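Local coordinates for protein lipase, class 3 (Penicillium roqueforti FM164, PDB 6L7N) that probably hydrolyses the ester bonds of lipids such as triacylglycerols, as a fungal class 3 lipase of the alpha/beta-hydrolase fold, at residues 171-175 with 261-265; 18-23 with 79-83. All coordinates share one frame; numbering follows the deposited sequence.

Interaction 1: residues 171-175 with 261-265; sequences YAYAS and HKWYF
Tyr173 and Ala174, where strand 169-173 gives way to a loop, face the irregular chain 261-265 across CA separations of 7.1 Å for Tyr173 to Tyr264 and 6.7 Å for Ala174 to His261. Ala174 carries most of the contact through its methyl. This sits over one face of the Tyr264 ring in a CH-pi contact, CB lying 3.7 Å from the ring centroid and displaced toward the phenol end, where it comes within 3.2 Å of Tyr264 CZ. From another direction the same methyl meets the imidazole of His261, 3.4 Å from CE1, while the carbonyl O of Ala174 stands in the plane of that ring at its edge, 3.6 Å from CE1. His261 reaches this place because its CG is anti to the backbone N (chi1 -172°), which brings the ring back to Ala174. Farther along the loop, the Tyr173 side chain runs at about a right angle to that of Phe265, and the two rings meet edge to edge, with Tyr173 CE2 3.8 Å from Phe265 CE2. Tyr173 OH is bonded to the carbonyl of Phe12 in helix 6-22, which fixes the far end of this ring. The two segments thus meet through van der Waals and CH-pi contacts rather than hydrogen bonds, and the polar ends turn to other partners: His261 NE2 to Ser147 OG, and both His261 ND1 and Tyr264 OH to Asp201 OD2. This is consistent with a Ser-His-Asp catalytic triad, in which Ala174 packs against both the histidine and Tyr264, while Tyr264 OH gives the aspartate a second hydrogen-bonding partner.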
loop_
_atom_site.group_PDB
_atom_site.type_symbol
_atom_site.label_atom_id
_atom_site.label_comp_id
_atom_site.label_asym_id
_atom_site.label_seq_id
_atom_site.Cartn_x
_atom_site.Cartn_y
_atom_site.Cartn_z
ATOM N N TYR A 171 -2.867 -4.070 2.540
ATOM C CA TYR A 171 -3.785 -2.969 2.230
ATOM C C TYR A 171 -3.014 -1.989 1.360
ATOM O O TYR A 171 -2.150 -1.247 1.850
ATOM C CB TYR A 171 -4.318 -2.302 3.495
ATOM C CG TYR A 171 -5.294 -3.183 4.226
ATOM C CD1 TYR A 171 -4.854 -4.106 5.166
ATOM C CD2 TYR A 171 -6.655 -3.094 3.976
ATOM C CE1 TYR A 171 -5.742 -4.916 5.826
ATOM C CE2 TYR A 171 -7.551 -3.895 4.646
ATOM C CZ TYR A 171 -7.086 -4.808 5.562
ATOM O OH TYR A 171 -7.976 -5.624 6.231
ATOM N N ALA A 172 -3.315 -2.015 0.058
ATOM C CA ALA A 172 -2.542 -1.293 -0.945
ATOM C C ALA A 172 -3.465 -0.253 -1.569
ATOM O O ALA A 172 -4.262 -0.574 -2.454
ATOM C CB ALA A 172 -1.971 -2.257 -1.985
ATOM N N TYR A 173 -3.387 0.987 -1.090
ATOM C CA TYR A 173 -4.268 2.039 -1.573
ATOM C C TYR A 173 -3.607 2.743 -2.749
ATOM O O TYR A 173 -2.468 3.205 -2.638
ATOM C CB TYR A 173 -4.581 3.033 -0.452
ATOM C CG TYR A 173 -5.282 2.379 0.722
ATOM C CD1 TYR A 173 -4.562 1.718 1.703
ATOM C CD2 TYR A 173 -6.666 2.406 0.821
ATOM C CE1 TYR A 173 -5.219 1.093 2.785
ATOM C CE2 TYR A 173 -7.327 1.800 1.884
ATOM C CZ TYR A 173 -6.601 1.143 2.860
ATOM O OH TYR A 173 -7.267 0.533 3.923
ATOM N N ALA A 174 -4.322 2.811 -3.875
ATOM C CA ALA A 174 -3.882 3.555 -5.051
ATOM C C ALA A 174 -2.600 2.983 -5.646
ATOM O O ALA A 174 -1.762 3.723 -6.167
ATOM C CB ALA A 174 -3.699 5.042 -4.731
ATOM N N SER A 175 -2.439 1.670 -5.576
ATOM C CA SER A 175 -1.180 1.047 -5.965
ATOM C C SER A 175 -1.029 1.005 -7.485
ATOM O O SER A 175 -1.987 0.695 -8.190
ATOM C CB SER A 175 -1.103 -0.386 -5.433
ATOM O OG SER A 175 0.056 -1.037 -5.944
ATOM N N HIS A 261 -5.998 10.843 -7.053
ATOM C CA HIS A 261 -4.999 10.003 -6.402
ATOM C C HIS A 261 -4.904 10.281 -4.912
ATOM O O HIS A 261 -4.478 9.411 -4.141
ATOM C CB HIS A 261 -3.634 10.234 -7.039
ATOM C CG HIS A 261 -2.568 9.288 -6.569
ATOM N ND1 HIS A 261 -2.715 7.916 -6.595
ATOM C CD2 HIS A 261 -1.331 9.520 -6.069
ATOM C CE1 HIS A 261 -1.615 7.346 -6.134
ATOM N NE2 HIS A 261 -0.763 8.296 -5.803
ATOM N N LYS A 262 -5.266 11.481 -4.486
ATOM C CA LYS A 262 -4.998 11.807 -3.093
ATOM C C LYS A 262 -6.144 11.446 -2.164
ATOM O O LYS A 262 -5.945 11.413 -0.943
ATOM C CB LYS A 262 -4.633 13.294 -2.977
ATOM C CG LYS A 262 -3.458 13.636 -3.907
ATOM C CD LYS A 262 -2.430 14.458 -3.186
ATOM C CE LYS A 262 -1.625 15.384 -4.080
ATOM N NZ LYS A 262 -0.926 16.437 -3.264
ATOM N N TRP A 263 -7.312 11.125 -2.707
ATOM C CA TRP A 263 -8.548 10.999 -1.943
ATOM C C TRP A 263 -8.966 9.530 -1.878
ATOM O O TRP A 263 -9.719 9.036 -2.718
ATOM C CB TRP A 263 -9.627 11.886 -2.569
ATOM C CG TRP A 263 -9.305 13.343 -2.378
ATOM C CD1 TRP A 263 -8.777 14.210 -3.305
ATOM C CD2 TRP A 263 -9.443 14.090 -1.163
ATOM N NE1 TRP A 263 -8.607 15.453 -2.740
ATOM C CE2 TRP A 263 -9.011 15.406 -1.429
ATOM C CE3 TRP A 263 -9.905 13.775 0.120
ATOM C CZ2 TRP A 263 -9.024 16.407 -0.455
ATOM C CZ3 TRP A 263 -9.921 14.772 1.085
ATOM C CH2 TRP A 263 -9.483 16.070 0.792
ATOM N N TYR A 264 -8.466 8.833 -0.863
ATOM C CA TYR A 264 -8.792 7.432 -0.607
ATOM C C TYR A 264 -9.294 7.388 0.829
ATOM O O TYR A 264 -8.504 7.152 1.745
ATOM C CB TYR A 264 -7.580 6.519 -0.827
ATOM C CG TYR A 264 -7.331 6.188 -2.302
ATOM C CD1 TYR A 264 -6.905 7.165 -3.193
ATOM C CD2 TYR A 264 -7.525 4.901 -2.783
ATOM C CE1 TYR A 264 -6.679 6.876 -4.527
ATOM C CE2 TYR A 264 -7.305 4.597 -4.113
ATOM C CZ TYR A 264 -6.891 5.586 -4.983
ATOM O OH TYR A 264 -6.672 5.271 -6.308
ATOM N N PHE A 265 -10.598 7.637 0.995
ATOM C CA PHE A 265 -11.300 7.791 2.270
ATOM C C PHE A 265 -10.918 9.104 2.951
ATOM O O PHE A 265 -11.799 9.887 3.326
ATOM C CB PHE A 265 -11.053 6.591 3.194
ATOM C CG PHE A 265 -11.450 5.277 2.588
ATOM C CD1 PHE A 265 -12.783 4.947 2.443
ATOM C CD2 PHE A 265 -10.489 4.387 2.138
ATOM C CE1 PHE A 265 -13.162 3.736 1.879
ATOM C CE2 PHE A 265 -10.849 3.183 1.556
ATOM C CZ PHE A 265 -12.188 2.850 1.429
#

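Interaction 2: residues 18-23 with 79-83; sequences YAAAAY and VLSFR
Ser81 OG donates to the carbonyl O of Tyr18 at 3.2 Å, coming from well above the carbonyl plane. The helical bond from Ala22 N reaches the same oxygen from the opposite face, so two donors grip it without the turn of helix being broken. The hydroxyl is put there by chi1 of 169°, which sets OG anti to the backbone N, and it also lies 3.1 Å from Ala22 CB. Val79 and Arg83 flank this bond along the strand. Val79 CG1 rests over one face of the Tyr18 ring, 4.0 Å from the centroid, with CG2 nearer the phenol end. Arg83 lays CG over a face of the Tyr23 ring, 3.8 Å from the centroid, and its chain then bends at chi2 and chi3. A water accepts a weak bond from Arg83 NH2 and donates to Tyr23 O. Farther out, Tyr18 OH is bonded to Asp72, Arg83 NH1 to the carbonyl of Asp64 and to Asn59, and Tyr23 OH to His146 ND1. With an alanine at Tyr23, the Arg83 methylenes would probably lose their aromatic cover and His146 ND1 its hydroxyl partner. The 18-22 end of helix 6-22 crosses strand segment 79-83 at 49°, with the axes 7.3 Å apart, on one side of the central sheet; on the other side Phe82 packs against helix 148-161, while strands 66-72 and 140-146 border the strand in the sheet.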
loop_
_atom_site.group_PDB
_atom_site.type_symbol
_atom_site.label_atom_id
_atom_site.label_comp_id
_atom_site.label_asym_id
_atom_site.label_seq_id
_atom_site.Cartn_x
_atom_site.Cartn_y
_atom_site.Cartn_z
ATOM N N TYR A 18 -2.962 4.339 8.673
ATOM C CA TYR A 18 -1.545 4.034 8.849
ATOM C C TYR A 18 -0.736 4.456 7.623
ATOM O O TYR A 18 0.408 4.925 7.743
ATOM C CB TYR A 18 -1.368 2.547 9.114
ATOM C CG TYR A 18 -1.736 2.117 10.516
ATOM C CD1 TYR A 18 -0.901 2.392 11.576
ATOM C CD2 TYR A 18 -2.917 1.428 10.768
ATOM C CE1 TYR A 18 -1.221 1.984 12.861
ATOM C CE2 TYR A 18 -3.246 1.011 12.055
ATOM C CZ TYR A 18 -2.381 1.295 13.090
ATOM O OH TYR A 18 -2.683 0.911 14.386
ATOM N N ALA A 19 -1.309 4.283 6.429
ATOM C CA ALA A 19 -0.679 4.857 5.248
ATOM C C ALA A 19 -0.574 6.368 5.381
ATOM O O ALA A 19 0.450 6.961 5.038
ATOM C CB ALA A 19 -1.462 4.476 3.992
ATOM N N ALA A 20 -1.620 7.004 5.904
ATOM C CA ALA A 20 -1.582 8.453 6.093
ATOM C C ALA A 20 -0.464 8.849 7.052
ATOM O O ALA A 20 0.227 9.849 6.842
ATOM C CB ALA A 20 -2.936 8.956 6.602
ATOM N N ALA A 21 -0.273 8.075 8.115
ATOM C CA ALA A 21 0.803 8.392 9.048
ATOM C C ALA A 21 2.168 8.233 8.390
ATOM O O ALA A 21 3.098 8.982 8.706
ATOM C CB ALA A 21 0.691 7.507 10.287
ATOM N N ALA A 22 2.297 7.286 7.457
ATOM C CA ALA A 22 3.576 7.074 6.788
ATOM C C ALA A 22 4.111 8.329 6.106
ATOM O O ALA A 22 5.316 8.420 5.857
ATOM C CB ALA A 22 3.468 5.969 5.728
ATOM N N TYR A 23 3.253 9.285 5.775
ATOM C CA TYR A 23 3.745 10.482 5.109
ATOM C C TYR A 23 4.404 11.472 6.057
ATOM O O TYR A 23 5.069 12.394 5.583
ATOM C CB TYR A 23 2.609 11.181 4.370
ATOM C CG TYR A 23 2.296 10.527 3.039
ATOM C CD1 TYR A 23 2.970 10.901 1.886
ATOM C CD2 TYR A 23 1.336 9.529 2.943
ATOM C CE1 TYR A 23 2.680 10.298 0.658
ATOM C CE2 TYR A 23 1.043 8.918 1.723
ATOM C CZ TYR A 23 1.721 9.308 0.590
ATOM O OH TYR A 23 1.425 8.707 -0.618
ATOM N N VAL A 79 2.058 -3.597 12.368
ATOM C CA VAL A 79 1.763 -2.835 11.158
ATOM C C VAL A 79 3.076 -2.409 10.526
ATOM O O VAL A 79 3.887 -1.725 11.159
ATOM C CB VAL A 79 0.879 -1.613 11.447
ATOM C CG1 VAL A 79 0.632 -0.802 10.175
ATOM C CG2 VAL A 79 -0.444 -2.043 12.097
ATOM N N LEU A 80 3.269 -2.794 9.272
ATOM C CA LEU A 80 4.425 -2.410 8.479
ATOM C C LEU A 80 3.906 -1.455 7.418
ATOM O O LEU A 80 3.166 -1.876 6.527
ATOM C CB LEU A 80 5.071 -3.635 7.837
ATOM C CG LEU A 80 6.194 -3.397 6.826
ATOM C CD1 LEU A 80 7.273 -2.472 7.398
ATOM C CD2 LEU A 80 6.771 -4.760 6.409
ATOM N N SER A 81 4.298 -0.185 7.505
ATOM C CA SER A 81 3.765 0.859 6.638
ATOM C C SER A 81 4.876 1.449 5.784
ATOM O O SER A 81 5.949 1.790 6.309
ATOM C CB SER A 81 3.105 1.960 7.461
ATOM O OG SER A 81 2.805 3.078 6.649
ATOM N N PHE A 82 4.600 1.586 4.479
ATOM C CA PHE A 82 5.547 2.124 3.506
ATOM C C PHE A 82 5.022 3.398 2.859
ATOM O O PHE A 82 3.876 3.437 2.388
ATOM C CB PHE A 82 5.829 1.119 2.377
ATOM C CG PHE A 82 6.571 -0.100 2.805
ATOM C CD1 PHE A 82 7.949 -0.087 2.930
ATOM C CD2 PHE A 82 5.890 -1.279 3.055
ATOM C CE1 PHE A 82 8.631 -1.231 3.316
ATOM C CE2 PHE A 82 6.558 -2.412 3.430
ATOM C CZ PHE A 82 7.938 -2.392 3.568
ATOM N N ARG A 83 5.876 4.416 2.801
ATOM C CA ARG A 83 5.698 5.586 1.955
ATOM C C ARG A 83 6.790 5.568 0.894
ATOM O O ARG A 83 7.976 5.414 1.216
ATOM C CB ARG A 83 5.769 6.882 2.779
ATOM C CG ARG A 83 5.336 8.133 2.031
ATOM C CD ARG A 83 6.293 9.317 2.270
ATOM N NE ARG A 83 7.542 9.153 1.531
ATOM C CZ ARG A 83 8.687 9.751 1.836
ATOM N NH1 ARG A 83 9.774 9.527 1.099
ATOM N NH2 ARG A 83 8.748 10.591 2.859
HETATM O O HOH W 1 6.594 12.629 3.383
#

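Interactions 1 and 2 reach the same mixed sheet, through strands 169-173 and 77-83, which lie on either side of strand 140-146. Their centres are 12 Å apart and their nearest atoms about 5 Å, so they do not touch directly. Helix 6-22 serves both: its C-terminal part and the following Tyr23 meet strand 77-83, while earlier in the helix Phe12 packs against Phe265. His146 is a second bridge, bonded to Tyr23 and to the carbonyl of His261 and stacked on the His261 ring. It precedes Ser147 of the probable nucleophile elbow, which Tyr23 also touches. The two contacts thus approach the presumed catalytic site from different strands, with interaction 1 containing the likely histidine itself.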